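Local coordinates for protein transcriptional regulator fur family (Xanthomonas campestris pv. campestris, PDB 7DH8) that binds zinc and probably acts as a zinc-dependent Fur-family repressor that controls zinc-uptake genes by binding regulatory DNA, at residues 30-35 and 40-45. Sequence-based numbering, arbitrary orientation.
Sequences AVERAC and LRLTPI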
loop_
_atom_site.group_PDB
_atom_site.type_symbol
_atom_site.label_atom_id
_atom_site.label_comp_id
_atom_site.label_asym_id
_atom_site.label_seq_id
_atom_site.Cartn_x
_atom_site.Cartn_y
_atom_site.Cartn_z
ATOM N N ALA A 30 -23.260 13.736 -10.630
ATOM C CA ALA A 30 -22.522 13.005 -11.667
ATOM C C ALA A 30 -22.417 11.519 -11.306
ATOM O O ALA A 30 -22.577 10.713 -12.184
ATOM C CB ALA A 30 -21.171 13.620 -11.792
ATOM N N VAL A 31 -22.145 11.157 -10.058
ATOM C CA VAL A 31 -22.017 9.699 -9.742
ATOM C C VAL A 31 -23.406 9.058 -9.751
ATOM O O VAL A 31 -23.509 7.864 -10.069
ATOM C CB VAL A 31 -21.361 9.535 -8.364
ATOM C CG1 VAL A 31 -21.602 8.176 -7.732
ATOM C CG2 VAL A 31 -19.885 9.881 -8.380
ATOM N N GLU A 32 -24.417 9.862 -9.428
ATOM C CA GLU A 32 -25.829 9.482 -9.288
ATOM C C GLU A 32 -26.399 8.886 -10.573
ATOM O O GLU A 32 -27.238 7.978 -10.526
ATOM C CB GLU A 32 -26.661 10.702 -8.873
ATOM C CG GLU A 32 -27.782 10.429 -7.866
ATOM C CD GLU A 32 -29.141 10.241 -8.529
ATOM O OE1 GLU A 32 -29.923 9.373 -8.071
ATOM O OE2 GLU A 32 -29.423 10.961 -9.512
ATOM N N ARG A 33 -25.869 9.357 -11.702
ATOM C CA ARG A 33 -26.271 8.832 -13.023
ATOM C C ARG A 33 -25.143 7.961 -13.553
ATOM O O ARG A 33 -25.225 7.498 -14.657
ATOM C CB ARG A 33 -26.704 9.927 -14.008
ATOM C CG ARG A 33 -27.680 9.441 -15.078
ATOM C CD ARG A 33 -27.605 10.125 -16.431
ATOM N NE ARG A 33 -28.706 9.806 -17.319
ATOM C CZ ARG A 33 -29.424 10.717 -17.967
ATOM N NH1 ARG A 33 -29.142 12.008 -17.837
ATOM N NH2 ARG A 33 -30.408 10.332 -18.761
ATOM N N ALA A 34 -24.074 7.768 -12.797
ATOM C CA ALA A 34 -23.109 6.770 -13.300
ATOM C C ALA A 34 -23.607 5.406 -12.820
ATOM O O ALA A 34 -23.194 4.397 -13.395
ATOM C CB ALA A 34 -21.709 7.086 -12.875
ATOM N N CYS A 35 -24.426 5.402 -11.762
ATOM C CA CYS A 35 -25.061 4.193 -11.215
ATOM C C CYS A 35 -26.306 3.704 -11.957
ATOM O O CYS A 35 -26.371 2.463 -12.187
ATOM C CB CYS A 35 -25.619 4.465 -9.835
ATOM S SG CYS A 35 -24.343 4.732 -8.593
ATOM N N LEU A 40 -26.498 -0.726 -10.714
ATOM C CA LEU A 40 -26.678 -0.153 -9.374
ATOM C C LEU A 40 -27.434 1.144 -9.140
ATOM O O LEU A 40 -27.794 1.839 -10.092
ATOM C CB LEU A 40 -25.234 -0.062 -8.897
ATOM C CG LEU A 40 -24.173 -0.207 -9.979
ATOM C CD1 LEU A 40 -23.085 0.823 -9.816
ATOM C CD2 LEU A 40 -23.591 -1.606 -9.995
ATOM N N ARG A 41 -27.709 1.366 -7.864
ATOM C CA ARG A 41 -28.380 2.592 -7.375
ATOM C C ARG A 41 -27.791 3.281 -6.144
ATOM O O ARG A 41 -27.424 2.614 -5.208
ATOM C CB ARG A 41 -29.802 2.158 -7.033
ATOM C CG ARG A 41 -30.807 2.431 -8.146
ATOM C CD ARG A 41 -31.683 1.253 -8.561
ATOM N NE ARG A 41 -32.576 0.895 -7.482
ATOM C CZ ARG A 41 -32.845 -0.344 -7.122
ATOM N NH1 ARG A 41 -32.313 -1.356 -7.785
ATOM N NH2 ARG A 41 -33.650 -0.554 -6.104
ATOM N N LEU A 42 -27.780 4.598 -6.163
ATOM C CA LEU A 42 -27.140 5.338 -5.080
ATOM C C LEU A 42 -28.156 5.736 -4.014
ATOM O O LEU A 42 -28.811 6.776 -4.128
ATOM C CB LEU A 42 -26.427 6.552 -5.670
ATOM C CG LEU A 42 -25.195 7.057 -4.897
ATOM C CD1 LEU A 42 -23.912 6.184 -5.127
ATOM C CD2 LEU A 42 -24.936 8.508 -5.234
ATOM N N THR A 43 -28.283 4.895 -2.971
ATOM C CA THR A 43 -29.155 5.190 -1.842
ATOM C C THR A 43 -28.736 6.502 -1.179
ATOM O O THR A 43 -27.584 6.925 -1.293
ATOM C CB THR A 43 -29.115 4.058 -0.803
ATOM O OG1 THR A 43 -27.873 4.100 -0.088
ATOM C CG2 THR A 43 -29.285 2.677 -1.440
ATOM N N PRO A 44 -29.658 7.162 -0.477
ATOM C CA PRO A 44 -29.274 8.357 0.300
ATOM C C PRO A 44 -28.071 8.135 1.186
ATOM O O PRO A 44 -27.217 9.022 1.325
ATOM C CB PRO A 44 -30.526 8.660 1.131
ATOM C CG PRO A 44 -31.501 7.538 0.840
ATOM C CD PRO A 44 -31.112 6.957 -0.476
ATOM N N ILE A 45 -27.974 6.952 1.789
ATOM C CA ILE A 45 -26.838 6.660 2.646
ATOM C C ILE A 45 -25.542 6.618 1.839
ATOM O O ILE A 45 -24.536 7.210 2.235
ATOM C CB ILE A 45 -27.046 5.325 3.386
ATOM C CG1 ILE A 45 -28.214 5.436 4.369
ATOM C CG2 ILE A 45 -25.773 4.913 4.109
ATOM C CD1 ILE A 45 -28.656 4.110 4.944
#
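Cys35 and Leu40 bring the backbones closest, their CA atoms 5.0 Å apart where the C-terminal part of helix 25-35 meets the extended chain returning over it. Farther along, the CA atoms of Glu32 and Leu42 lie 6.0 Å apart, so 40-42 runs back beside residues 32-35 before helix 44-56 begins. Val31 O accepts hydrogen bonds from both Ala34 N and Cys35 N. The carbonyl oxygens of Cys35 and Leu40 are modelled only 2.6 Å apart; as both are acceptors, this spacing is doubtful, and the contact rests on apolar packing.

Cys35 is buried, its CB directed toward segment 40-45. That CB rests against the Leu40 carbonyl, while SG, anti to the carbonyl carbon (chi1 -69°), lies 3.8 Å from Leu42 CD1 and also meets Leu42 CB. Leu42 is the matching apolar piece: with CG anti to its backbone N (chi1 -152°), it points both methyls at the helix. CD1 bridges Cys35 SG and Val31 CG1, the latter 4.0 Å away, and the Val31 and Leu42 side chains cross at about a right angle. Leu42 CD2 lies 4.3 Å from Glu32 CG, at the exposed margin. Nearer the loop, Leu40 CD1 lies 4.1 Å from Cys35 CA.

Thr43 ends the connection as the N-cap of helix 44-56, its OG1 hydrogen-bonded to Arg46 N. The contact thus packs helix 25-35 against the lead-in to the next helix, in the region of the winged-helix DNA-binding domain of Fur proteins. Leu40 and Leu42 continue onto Phe89 of helix 80-92, while Val31 joins Leu50 of helix 44-56 to Phe95 and Pro111 in nearby loops.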